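Acetoacetate decarboxylase (PDB 5UPB) probably acts as a lyase, being an acetoacetate decarboxylase-like enzyme of the acetoacetate decarboxylase family. Local coordinates at residues A19-G24 with S63-Q68; A25-V30 with V241-G246; A56-F61 with F159-T164; E198-N203 with G250-L255. All coordinates share one frame; numbering follows the deposited sequence.

Contact 1: A19-G24 with S63-Q68; sequences ALYGWG and STSEDQ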
loop_
_atom_site.group_PDB
_atom_site.type_symbol
_atom_site.label_atom_id
_atom_site.label_comp_id
_atom_site.label_asym_id
_atom_site.label_seq_id
_atom_site.Cartn_x
_atom_site.Cartn_y
_atom_site.Cartn_z
ATOM N N ALA A 19 9.536 19.708 -18.048
ATOM C CA ALA A 19 10.983 19.668 -18.002
ATOM C C ALA A 19 11.494 18.346 -18.566
ATOM O O ALA A 19 10.774 17.356 -18.677
ATOM C CB ALA A 19 11.467 19.854 -16.565
ATOM N N LEU A 20 12.754 18.357 -18.972
ATOM C CA LEU A 20 13.409 17.121 -19.355
ATOM C C LEU A 20 13.733 16.292 -18.104
ATOM O O LEU A 20 14.189 16.811 -17.093
ATOM C CB LEU A 20 14.683 17.433 -20.140
ATOM C CG LEU A 20 14.469 18.044 -21.545
ATOM C CD1 LEU A 20 15.805 18.415 -22.174
ATOM C CD2 LEU A 20 13.676 17.155 -22.507
ATOM N N TYR A 21 13.536 14.996 -18.181
ATOM C CA TYR A 21 13.907 14.104 -17.083
ATOM C C TYR A 21 15.028 13.150 -17.468
ATOM O O TYR A 21 15.249 12.857 -18.649
ATOM C CB TYR A 21 12.722 13.302 -16.620
ATOM C CG TYR A 21 11.860 14.136 -15.682
ATOM C CD1 TYR A 21 11.032 15.156 -16.146
ATOM C CD2 TYR A 21 11.880 13.878 -14.315
ATOM C CE1 TYR A 21 10.263 15.905 -15.250
ATOM C CE2 TYR A 21 11.116 14.606 -13.430
ATOM C CZ TYR A 21 10.314 15.605 -13.894
ATOM O OH TYR A 21 9.596 16.299 -12.958
ATOM N N GLY A 22 15.767 12.719 -16.445
ATOM C CA GLY A 22 16.686 11.612 -16.574
ATOM C C GLY A 22 16.280 10.503 -15.632
ATOM O O GLY A 22 15.791 10.751 -14.530
ATOM N N TRP A 23 16.548 9.280 -16.059
ATOM C CA TRP A 23 16.259 8.058 -15.332
ATOM C C TRP A 23 17.499 7.206 -15.156
ATOM O O TRP A 23 18.302 7.058 -16.087
ATOM C CB TRP A 23 15.245 7.197 -16.096
ATOM C CG TRP A 23 13.805 7.679 -16.100
ATOM C CD1 TRP A 23 12.779 7.142 -15.377
ATOM C CD2 TRP A 23 13.235 8.718 -16.912
ATOM N NE1 TRP A 23 11.586 7.800 -15.684
ATOM C CE2 TRP A 23 11.849 8.768 -16.625
ATOM C CE3 TRP A 23 13.763 9.608 -17.868
ATOM C CZ2 TRP A 23 10.988 9.684 -17.248
ATOM C CZ3 TRP A 23 12.919 10.506 -18.500
ATOM C CH2 TRP A 23 11.534 10.546 -18.175
ATOM N N GLY A 24 17.613 6.565 -13.995
ATOM C CA GLY A 24 18.404 5.358 -13.865
ATOM C C GLY A 24 17.532 4.222 -13.382
ATOM O O GLY A 24 16.551 4.434 -12.663
ATOM N N SER A 63 13.854 8.629 -11.219
ATOM C CA SER A 63 13.776 9.729 -12.174
ATOM C C SER A 63 14.032 11.065 -11.480
ATOM O O SER A 63 13.794 11.226 -10.274
ATOM C CB SER A 63 12.421 9.755 -12.881
ATOM O OG SER A 63 11.404 10.014 -11.933
ATOM N N THR A 64 14.589 12.000 -12.250
ATOM C CA THR A 64 14.987 13.321 -11.774
ATOM C C THR A 64 14.736 14.373 -12.843
ATOM O O THR A 64 15.175 14.225 -13.990
ATOM C CB THR A 64 16.462 13.340 -11.405
ATOM O OG1 THR A 64 16.710 12.316 -10.449
ATOM C CG2 THR A 64 16.860 14.671 -10.829
ATOM N N SER A 65 14.133 15.483 -12.427
ATOM C CA SER A 65 13.896 16.618 -13.306
ATOM C C SER A 65 15.164 17.443 -13.430
ATOM O O SER A 65 15.830 17.741 -12.431
ATOM C CB SER A 65 12.774 17.501 -12.751
ATOM O OG SER A 65 12.617 18.688 -13.499
ATOM N N GLU A 66 15.494 17.817 -14.674
ATOM C CA GLU A 66 16.719 18.558 -14.944
ATOM C C GLU A 66 16.719 19.923 -14.264
ATOM O O GLU A 66 17.790 20.472 -13.968
ATOM C CB GLU A 66 16.889 18.703 -16.457
ATOM C CG GLU A 66 18.252 19.210 -16.879
ATOM C CD GLU A 66 18.832 18.446 -18.060
ATOM O OE1 GLU A 66 18.067 17.816 -18.821
ATOM O OE2 GLU A 66 20.070 18.473 -18.216
ATOM N N ASP A 67 15.536 20.496 -14.031
ATOM C CA ASP A 67 15.403 21.771 -13.328
ATOM C C ASP A 67 14.794 21.631 -11.928
ATOM O O ASP A 67 14.305 22.616 -11.371
ATOM C CB ASP A 67 14.584 22.756 -14.169
ATOM C CG ASP A 67 13.105 22.421 -14.206
ATOM O OD1 ASP A 67 12.703 21.360 -13.685
ATOM O OD2 ASP A 67 12.338 23.236 -14.762
ATOM N N GLN A 68 14.794 20.434 -11.352
ATOM C CA GLN A 68 14.598 20.253 -9.914
ATOM C C GLN A 68 15.495 19.087 -9.532
ATOM O O GLN A 68 15.046 18.050 -9.012
ATOM C CB GLN A 68 13.136 20.007 -9.546
ATOM C CG GLN A 68 12.406 21.242 -9.067
ATOM C CD GLN A 68 11.129 20.893 -8.328
ATOM O OE1 GLN A 68 10.109 20.575 -8.942
ATOM N NE2 GLN A 68 11.185 20.930 -7.001
#
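Ser63 meets Trp23 within the antiparallel ladder of strands 21-34 and 53-65. Its CB stands over the face of the indole five-membered ring, 3.7 Å from that ring's centroid and 20° off the normal, a CH-pi contact; Phe247 stacks on Trp23 as well. Thr64 forms the hydrogen-bonded pair with Gly22: Gly22 N donates to Thr64 O over 2.9 Å, and Thr64 N returns a bond to Gly22 O. Gly22 O also takes a weak hydrogen bond from Asn135 of the second subunit. Ser65 pairs with Tyr21 and shares the Trp23-Ser63 side of the ladder. With CG beside the backbone N (chi1 -81°), the Tyr21 ring lies over Ser65, whose CB comes within 3.3 Å of Tyr21 CZ, while the phenol OH is hydrogen-bonded to Asp17. A leucine in place of Tyr21 would probably leave Asp17 without its phenol partner and take the flat ring from over Ser65 CB. Beyond the strand, in a type I turn from Ser65 to Gln68, Glu66 N bonds to Leu20 O over 2.9 Å. Asp67, poorly ordered, accepts a 2.7 Å bond at OD1 from Ser65 OG, and Ala19 CB sits 3.5 Å from the same Ser65 OG.

Contact 2: A25-V30 with V241-G246; sequences ADMLTV and VTYSYG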
loop_
_atom_site.group_PDB
_atom_site.type_symbol
_atom_site.label_atom_id
_atom_site.label_comp_id
_atom_site.label_asym_id
_atom_site.label_seq_id
_atom_site.Cartn_x
_atom_site.Cartn_y
_atom_site.Cartn_z
ATOM N N ALA A 25 17.869 3.022 -13.803
ATOM C CA ALA A 25 17.003 1.878 -13.521
ATOM C C ALA A 25 17.792 0.589 -13.484
ATOM O O ALA A 25 18.800 0.422 -14.196
ATOM C CB ALA A 25 15.900 1.739 -14.574
ATOM N N ASP A 26 17.301 -0.333 -12.678
ATOM C CA ASP A 26 17.689 -1.736 -12.755
ATOM C C ASP A 26 16.529 -2.526 -13.337
ATOM O O ASP A 26 15.384 -2.353 -12.911
ATOM C CB ASP A 26 18.104 -2.263 -11.385
ATOM C CG ASP A 26 19.270 -1.492 -10.787
ATOM O OD1 ASP A 26 20.105 -0.958 -11.544
ATOM O OD2 ASP A 26 19.371 -1.428 -9.571
ATOM N N MET A 27 16.835 -3.438 -14.267
ATOM C CA MET A 27 15.816 -4.061 -15.106
ATOM C C MET A 27 15.969 -5.572 -15.063
ATOM O O MET A 27 17.095 -6.099 -15.080
ATOM C CB MET A 27 15.939 -3.638 -16.586
ATOM C CG MET A 27 15.863 -2.143 -16.816
ATOM S SD MET A 27 14.230 -1.543 -16.571
ATOM C CE MET A 27 13.418 -2.156 -18.031
ATOM N N LEU A 28 14.832 -6.253 -15.020
ATOM C CA LEU A 28 14.727 -7.683 -15.292
ATOM C C LEU A 28 13.854 -7.842 -16.525
ATOM O O LEU A 28 12.712 -7.360 -16.546
ATOM C CB LEU A 28 14.125 -8.424 -14.094
ATOM C CG LEU A 28 13.649 -9.852 -14.348
ATOM C CD1 LEU A 28 14.849 -10.728 -14.764
ATOM C CD2 LEU A 28 12.977 -10.441 -13.086
ATOM N N THR A 29 14.383 -8.489 -17.555
ATOM C CA THR A 29 13.686 -8.609 -18.825
ATOM C C THR A 29 13.691 -10.045 -19.332
ATOM O O THR A 29 14.732 -10.722 -19.325
ATOM C CB THR A 29 14.326 -7.678 -19.860
ATOM O OG1 THR A 29 14.247 -6.329 -19.376
ATOM C CG2 THR A 29 13.627 -7.775 -21.206
ATOM N N VAL A 30 12.517 -10.490 -19.798
ATOM C CA VAL A 30 12.355 -11.766 -20.465
ATOM C C VAL A 30 11.785 -11.508 -21.851
ATOM O O VAL A 30 10.752 -10.839 -22.005
ATOM C CB VAL A 30 11.469 -12.720 -19.671
ATOM C CG1 VAL A 30 11.219 -13.993 -20.491
ATOM C CG2 VAL A 30 12.130 -13.024 -18.350
ATOM N N VAL A 241 17.468 -11.574 -19.299
ATOM C CA VAL A 241 18.593 -10.705 -18.981
ATOM C C VAL A 241 18.198 -9.754 -17.854
ATOM O O VAL A 241 17.017 -9.406 -17.690
ATOM C CB VAL A 241 19.052 -9.925 -20.236
ATOM C CG1 VAL A 241 17.985 -8.943 -20.653
ATOM C CG2 VAL A 241 20.349 -9.215 -19.989
ATOM N N THR A 242 19.198 -9.366 -17.043
ATOM C CA THR A 242 19.065 -8.291 -16.056
ATOM C C THR A 242 20.219 -7.332 -16.295
ATOM O O THR A 242 21.309 -7.747 -16.723
ATOM C CB THR A 242 19.055 -8.821 -14.593
ATOM O OG1 THR A 242 18.719 -7.762 -13.683
ATOM C CG2 THR A 242 20.430 -9.441 -14.189
ATOM N N TYR A 243 19.965 -6.048 -16.104
ATOM C CA TYR A 243 20.934 -5.039 -16.492
ATOM C C TYR A 243 20.555 -3.717 -15.866
ATOM O O TYR A 243 19.458 -3.545 -15.307
ATOM C CB TYR A 243 21.025 -4.901 -18.003
ATOM C CG TYR A 243 19.726 -4.506 -18.657
ATOM C CD1 TYR A 243 18.785 -5.456 -18.978
ATOM C CD2 TYR A 243 19.476 -3.185 -19.011
ATOM C CE1 TYR A 243 17.603 -5.096 -19.610
ATOM C CE2 TYR A 243 18.319 -2.823 -19.639
ATOM C CZ TYR A 243 17.384 -3.784 -19.950
ATOM O OH TYR A 243 16.222 -3.406 -20.586
ATOM N N SER A 244 21.456 -2.757 -16.038
ATOM C CA SER A 244 21.194 -1.383 -15.627
ATOM C C SER A 244 21.049 -0.500 -16.852
ATOM O O SER A 244 21.668 -0.725 -17.907
ATOM C CB SER A 244 22.282 -0.874 -14.699
ATOM O OG SER A 244 22.318 -1.710 -13.561
ATOM N N TYR A 245 20.274 0.554 -16.664
ATOM C CA TYR A 245 19.837 1.382 -17.756
ATOM C C TYR A 245 19.677 2.816 -17.313
ATOM O O TYR A 245 19.097 3.099 -16.261
ATOM C CB TYR A 245 18.460 0.787 -18.124
ATOM C CG TYR A 245 17.633 1.398 -19.200
ATOM C CD1 TYR A 245 18.191 2.021 -20.269
ATOM C CD2 TYR A 245 16.242 1.392 -19.089
ATOM C CE1 TYR A 245 17.417 2.569 -21.247
ATOM C CE2 TYR A 245 15.447 1.949 -20.053
ATOM C CZ TYR A 245 16.032 2.542 -21.134
ATOM O OH TYR A 245 15.243 3.131 -22.107
ATOM N N GLY A 246 20.081 3.716 -18.192
ATOM C CA GLY A 246 19.894 5.135 -17.961
ATOM C C GLY A 246 19.420 5.766 -19.248
ATOM O O GLY A 246 19.843 5.372 -20.343
#
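The Tyr243 ring has Met27 CB over one face, 3.8 Å from its centroid and 17° off the normal, which makes a CH-pi contact. Met27 and Tyr243 run side by side, so CG of the methionine follows the same ring and reaches Tyr243 CE2 at 3.8 Å. Thr29 OG1 approaches the ring obliquely, 3.6 Å from Tyr243 CE1; this buried hydroxyl has no polar partner in the model. Tyr245 offers mainly its root to the contact, Met27 CG lying 4.1 Å from Tyr245 CB and oblique to the Tyr245 ring, while that ring meets the one of Phe247. Tyr243 has CG between its own N and carbonyl carbon (chi1 60°), which folds the ring back over Met27.

These residues line one side of an antiparallel ladder between strands 21-34 and 235-249, in which the axes of the two short segments approach to 4.7 Å. Ala25-Tyr245, Met27-Tyr243 and Thr29-Val241 are its hydrogen-bonded pairs, each with two backbone N-H to O bonds. On the other side of the ladder, Thr242 OG1 donates to Met27 O over 2.7 Å, tilted 31° from the carbonyl plane. That oxygen is gripped twice, since Tyr243 N reaches it too, and Thr242 OG1 is itself hydrogen-bonded to Arg130. Further along this side, Asp26 OD1 is bound by His132 NE2 of the second subunit and lies 3.1 Å from Ser244 OG.

Contact 3: A56-F61 with F159-T164; sequences AYVGAF and FRLGLT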
loop_
_atom_site.group_PDB
_atom_site.type_symbol
_atom_site.label_atom_id
_atom_site.label_comp_id
_atom_site.label_asym_id
_atom_site.label_seq_id
_atom_site.Cartn_x
_atom_site.Cartn_y
_atom_site.Cartn_z
ATOM N N ALA A 56 8.801 -8.819 -21.783
ATOM C CA ALA A 56 8.266 -8.568 -20.451
ATOM C C ALA A 56 9.385 -8.010 -19.575
ATOM O O ALA A 56 10.520 -8.494 -19.656
ATOM C CB ALA A 56 7.723 -9.858 -19.853
ATOM N N TYR A 57 9.105 -6.941 -18.806
ATOM C CA TYR A 57 10.097 -6.483 -17.839
ATOM C C TYR A 57 9.472 -6.086 -16.519
ATOM O O TYR A 57 8.305 -5.684 -16.439
ATOM C CB TYR A 57 10.968 -5.307 -18.358
ATOM C CG TYR A 57 10.283 -3.963 -18.519
ATOM C CD1 TYR A 57 9.999 -3.158 -17.427
ATOM C CD2 TYR A 57 9.949 -3.494 -19.768
ATOM C CE1 TYR A 57 9.379 -1.924 -17.593
ATOM C CE2 TYR A 57 9.342 -2.270 -19.940
ATOM C CZ TYR A 57 9.057 -1.496 -18.858
ATOM O OH TYR A 57 8.474 -0.271 -19.037
ATOM N N VAL A 58 10.301 -6.188 -15.486
ATOM C CA VAL A 58 10.052 -5.568 -14.195
ATOM C C VAL A 58 11.280 -4.743 -13.863
ATOM O O VAL A 58 12.406 -5.248 -13.953
ATOM C CB VAL A 58 9.826 -6.602 -13.078
ATOM C CG1 VAL A 58 9.657 -5.885 -11.757
ATOM C CG2 VAL A 58 8.660 -7.510 -13.428
ATOM N N GLY A 59 11.080 -3.480 -13.524
ATOM C CA GLY A 59 12.195 -2.599 -13.226
ATOM C C GLY A 59 11.952 -1.710 -12.027
ATOM O O GLY A 59 10.806 -1.374 -11.667
ATOM N N ALA A 60 13.062 -1.307 -11.427
ATOM C CA ALA A 60 13.104 -0.290 -10.379
ATOM C C ALA A 60 13.748 0.961 -10.943
ATOM O O ALA A 60 14.925 0.934 -11.348
ATOM C CB ALA A 60 13.871 -0.827 -9.158
ATOM N N PHE A 61 12.976 2.050 -10.975
ATOM C CA PHE A 61 13.332 3.277 -11.665
ATOM C C PHE A 61 13.545 4.412 -10.681
ATOM O O PHE A 61 12.897 4.502 -9.634
ATOM C CB PHE A 61 12.244 3.696 -12.681
ATOM C CG PHE A 61 12.085 2.773 -13.823
ATOM C CD1 PHE A 61 11.402 1.580 -13.672
ATOM C CD2 PHE A 61 12.654 3.068 -15.051
ATOM C CE1 PHE A 61 11.286 0.677 -14.764
ATOM C CE2 PHE A 61 12.546 2.185 -16.111
ATOM C CZ PHE A 61 11.863 0.989 -15.956
ATOM N N PHE A 159 1.795 -10.889 -13.560
ATOM C CA PHE A 159 2.772 -11.863 -14.032
ATOM C C PHE A 159 3.962 -11.907 -13.092
ATOM O O PHE A 159 4.121 -11.059 -12.211
ATOM C CB PHE A 159 3.208 -11.595 -15.482
ATOM C CG PHE A 159 3.984 -10.323 -15.713
ATOM C CD1 PHE A 159 5.383 -10.306 -15.651
ATOM C CD2 PHE A 159 3.325 -9.148 -16.061
ATOM C CE1 PHE A 159 6.101 -9.139 -15.913
ATOM C CE2 PHE A 159 4.039 -7.975 -16.315
ATOM C CZ PHE A 159 5.450 -7.985 -16.252
ATOM N N ARG A 160 4.701 -13.009 -13.197
ATOM C CA ARG A 160 5.931 -13.216 -12.457
ATOM C C ARG A 160 7.061 -13.443 -13.455
ATOM O O ARG A 160 6.848 -14.077 -14.486
ATOM C CB ARG A 160 5.856 -14.432 -11.545
ATOM C CG ARG A 160 4.616 -14.490 -10.690
ATOM C CD ARG A 160 4.386 -15.904 -10.191
ATOM N NE ARG A 160 5.444 -16.349 -9.284
ATOM C CZ ARG A 160 5.615 -17.617 -8.935
ATOM N NH1 ARG A 160 4.824 -18.566 -9.435
ATOM N NH2 ARG A 160 6.577 -17.938 -8.092
ATOM N N LEU A 161 8.235 -12.915 -13.143
ATOM C CA LEU A 161 9.443 -13.074 -13.953
ATOM C C LEU A 161 10.597 -13.461 -13.054
ATOM O O LEU A 161 10.661 -13.051 -11.891
ATOM C CB LEU A 161 9.901 -11.805 -14.641
ATOM C CG LEU A 161 9.110 -11.128 -15.723
ATOM C CD1 LEU A 161 9.985 -9.991 -16.243
ATOM C CD2 LEU A 161 8.743 -12.121 -16.806
ATOM N N GLY A 162 11.550 -14.192 -13.630
ATOM C CA GLY A 162 12.742 -14.534 -12.883
ATOM C C GLY A 162 13.875 -14.878 -13.824
ATOM O O GLY A 162 13.676 -15.119 -15.019
ATOM N N LEU A 163 15.074 -14.891 -13.266
ATOM C CA LEU A 163 16.298 -15.188 -14.015
ATOM C C LEU A 163 17.256 -15.920 -13.093
ATOM O O LEU A 163 17.478 -15.471 -11.965
ATOM C CB LEU A 163 16.961 -13.893 -14.489
ATOM C CG LEU A 163 18.163 -14.055 -15.385
ATOM C CD1 LEU A 163 17.715 -14.625 -16.722
ATOM C CD2 LEU A 163 18.833 -12.702 -15.546
ATOM N N THR A 164 17.840 -17.027 -13.578
ATOM C CA THR A 164 19.008 -17.631 -12.940
ATOM C C THR A 164 20.197 -17.292 -13.834
ATOM O O THR A 164 20.255 -17.733 -14.985
ATOM C CB THR A 164 18.883 -19.140 -12.793
ATOM O OG1 THR A 164 17.730 -19.457 -12.019
ATOM C CG2 THR A 164 20.116 -19.687 -12.088
#
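The short segments 56-61 and 159-164, of strands 53-65 and 156-166, cross at 81° with their axes 7.9 Å apart, too far for a ladder. Side chains fill the interval. Leu161 divides its two methyls: CD2 touches Ala56 CB at 3.9 Å, while CD1 lies against the backbone, 3.8 Å from Ala56 O, and reaches Val58 CG2. Its CG sits beside the backbone N (chi1 -66°), with the chain then extended (chi2 -174°), which carries the fork across the gap. Phe159 presents its rim. CZ comes to 3.7 Å from Tyr57 O, which lies at the ring edge near its plane, and Val58 CG2 lies oblique to the ring, 3.9 Å from Phe159 CE1. Val58 points against the run of both Phe159 and Leu161 and lies alongside them, its CG2 filling the corner between the two. Ile219 packs on both Ala56 and Leu161, and Ala84 on Phe159, so neighbouring strands 206-221 and 80-92 close round the same core. Such a crossing is orthogonal packing of beta strands, face to face. All four side-chain contacts are apolar, which suggests that shape fit and exclusion of water, more than directional bonds, hold this crossing.

Contact 4: E198-N203 with G250-L255; sequences ELVEVN and GGATRL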
loop_
_atom_site.group_PDB
_atom_site.type_symbol
_atom_site.label_atom_id
_atom_site.label_comp_id
_atom_site.label_asym_id
_atom_site.label_seq_id
_atom_site.Cartn_x
_atom_site.Cartn_y
_atom_site.Cartn_z
ATOM N N GLU A 198 -3.861 9.922 -30.942
ATOM C CA GLU A 198 -2.760 10.096 -31.886
ATOM C C GLU A 198 -1.581 9.187 -31.545
ATOM O O GLU A 198 -1.263 8.926 -30.377
ATOM C CB GLU A 198 -2.277 11.562 -31.942
ATOM C CG GLU A 198 -1.886 12.134 -30.568
ATOM C CD GLU A 198 -1.845 13.642 -30.523
ATOM O OE1 GLU A 198 -2.370 14.313 -31.440
ATOM O OE2 GLU A 198 -1.336 14.184 -29.527
ATOM N N LEU A 199 -0.962 8.687 -32.601
ATOM C CA LEU A 199 0.257 7.902 -32.494
ATOM C C LEU A 199 1.420 8.847 -32.279
ATOM O O LEU A 199 1.535 9.871 -32.961
ATOM C CB LEU A 199 0.423 7.066 -33.772
ATOM C CG LEU A 199 1.451 5.950 -33.883
ATOM C CD1 LEU A 199 1.037 4.805 -32.996
ATOM C CD2 LEU A 199 1.504 5.480 -35.352
ATOM N N VAL A 200 2.299 8.484 -31.337
ATOM C CA VAL A 200 3.449 9.297 -30.995
ATOM C C VAL A 200 4.687 8.407 -30.994
ATOM O O VAL A 200 4.600 7.185 -30.922
ATOM C CB VAL A 200 3.280 9.983 -29.618
ATOM C CG1 VAL A 200 2.076 10.899 -29.610
ATOM C CG2 VAL A 200 3.099 8.930 -28.521
ATOM N N GLU A 201 5.851 9.042 -31.041
ATOM C CA GLU A 201 7.149 8.350 -31.047
ATOM C C GLU A 201 8.060 8.987 -30.012
ATOM O O GLU A 201 8.104 10.217 -29.922
ATOM C CB GLU A 201 7.814 8.442 -32.416
ATOM C CG GLU A 201 9.079 7.651 -32.538
ATOM C CD GLU A 201 9.751 7.879 -33.867
ATOM O OE1 GLU A 201 9.252 8.684 -34.668
ATOM O OE2 GLU A 201 10.826 7.315 -34.081
ATOM N N VAL A 202 8.625 8.183 -29.102
ATOM C CA VAL A 202 9.605 8.689 -28.151
ATOM C C VAL A 202 10.988 8.188 -28.572
ATOM O O VAL A 202 11.165 6.989 -28.830
ATOM C CB VAL A 202 9.260 8.318 -26.705
ATOM C CG1 VAL A 202 9.083 6.889 -26.594
ATOM C CG2 VAL A 202 10.351 8.757 -25.785
ATOM N N ASN A 203 11.965 9.073 -28.623
ATOM C CA ASN A 203 13.351 8.653 -28.823
ATOM C C ASN A 203 14.200 9.113 -27.652
ATOM O O ASN A 203 13.983 10.192 -27.096
ATOM C CB ASN A 203 13.950 9.187 -30.121
ATOM C CG ASN A 203 13.373 8.504 -31.326
ATOM O OD1 ASN A 203 13.757 7.370 -31.653
ATOM N ND2 ASN A 203 12.401 9.160 -31.967
ATOM N N GLY A 250 12.273 13.419 -23.507
ATOM C CA GLY A 250 11.386 14.557 -23.364
ATOM C C GLY A 250 9.956 14.149 -23.712
ATOM O O GLY A 250 9.547 13.020 -23.434
ATOM N N GLY A 251 9.170 15.036 -24.309
ATOM C CA GLY A 251 7.873 14.631 -24.808
ATOM C C GLY A 251 7.960 13.832 -26.096
ATOM O O GLY A 251 8.841 14.022 -26.935
ATOM N N ALA A 252 7.019 12.915 -26.240
ATOM C CA ALA A 252 6.893 12.129 -27.460
ATOM C C ALA A 252 6.375 12.993 -28.615
ATOM O O ALA A 252 5.464 13.809 -28.447
ATOM C CB ALA A 252 5.956 10.946 -27.222
ATOM N N THR A 253 6.969 12.799 -29.798
ATOM C CA THR A 253 6.563 13.529 -30.996
ATOM C C THR A 253 5.344 12.875 -31.620
ATOM O O THR A 253 5.274 11.649 -31.788
ATOM C CB THR A 253 7.702 13.563 -32.030
ATOM O OG1 THR A 253 8.850 14.181 -31.451
ATOM C CG2 THR A 253 7.304 14.371 -33.276
ATOM N N ARG A 254 4.410 13.704 -32.029
ATOM C CA ARG A 254 3.229 13.201 -32.709
ATOM C C ARG A 254 3.590 12.756 -34.124
ATOM O O ARG A 254 4.230 13.496 -34.872
ATOM C CB ARG A 254 2.152 14.287 -32.758
ATOM C CG ARG A 254 0.967 13.945 -33.639
ATOM C CD ARG A 254 0.011 15.131 -33.717
ATOM N NE ARG A 254 -0.671 15.141 -35.007
ATOM C CZ ARG A 254 -1.867 14.616 -35.223
ATOM N NH1 ARG A 254 -2.541 14.053 -34.222
ATOM N NH2 ARG A 254 -2.388 14.660 -36.449
ATOM N N LEU A 255 3.130 11.562 -34.503
ATOM C CA LEU A 255 3.286 11.022 -35.847
ATOM C C LEU A 255 2.059 11.249 -36.719
ATOM O O LEU A 255 2.190 11.711 -37.848
ATOM C CB LEU A 255 3.570 9.519 -35.786
ATOM C CG LEU A 255 4.867 9.092 -35.113
ATOM C CD1 LEU A 255 4.861 7.572 -34.909
ATOM C CD2 LEU A 255 6.048 9.527 -35.967
#
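Val200 and Ala252 form the tightly packed part of this contact: both are buried, and Ala252 CB sits 3.7 Å from Val200 CB. Three backbone bonds tie the segments beside them: Leu255 N to Leu199 O, and the mutual pair of Glu201 and Thr253. Toward the partly exposed margin, Leu255 CD1 lies 3.9 Å from Leu199 CG, the two side chains crossing at a slant, and Leu255 CD2 reaches Glu201 OE1 at 3.6 Å. Arg95 is a salt-bridge partner of Glu201, though the position of OE2 is doubtful.

Arg254 is also partly exposed, yet tied down. Its long chain, bent at chi3 (149°), turns NH1 to Glu198 OE1 in a 2.8 Å salt bridge, met on the anti side and out of the carboxylate plane, with the two flat groups 62° apart. Thr194 of the fourth subunit packs on Arg254 and bonds to Glu198 OE1, while OE2 pairs with Arg184. A methionine in Arg254's place would probably leave Glu198 OE1 without this cationic partner and Ser257 without its donor. Axes of the short segments 4.4 Å apart at 133° between directions mark a twisted antiparallel pairing, in which the C-terminal strand 253-257 edges strand 196-202 at a subunit interface.

Contacts 1 and 2 follow each other along strand 21-34, with centres about 19 Å apart, so that one strand is bordered by 53-65 in the first and 235-249 in the second. Contact 3 lies closest to contact 2, about 8 Å between centres: Leu28 N reaches Val58 O and Val30 O reaches Ala56 N, each at 2.8 Å, probable hydrogen bonds that join ladder and core. Contact 1 touches contact 3 where Trp23 CD1 lies 4.1 Å from Phe61 CD2. Contact 4 has its centre about 18 Å from that of contact 1, which it meets through Gly250 CA and Leu20 CD2 at 3.6 Å, and about 26 Å from that of contact 3, across the chain's centre. Contacts 1, 2 and 3 reach the second subunit, contact 3 also the third, contact 4 the fourth.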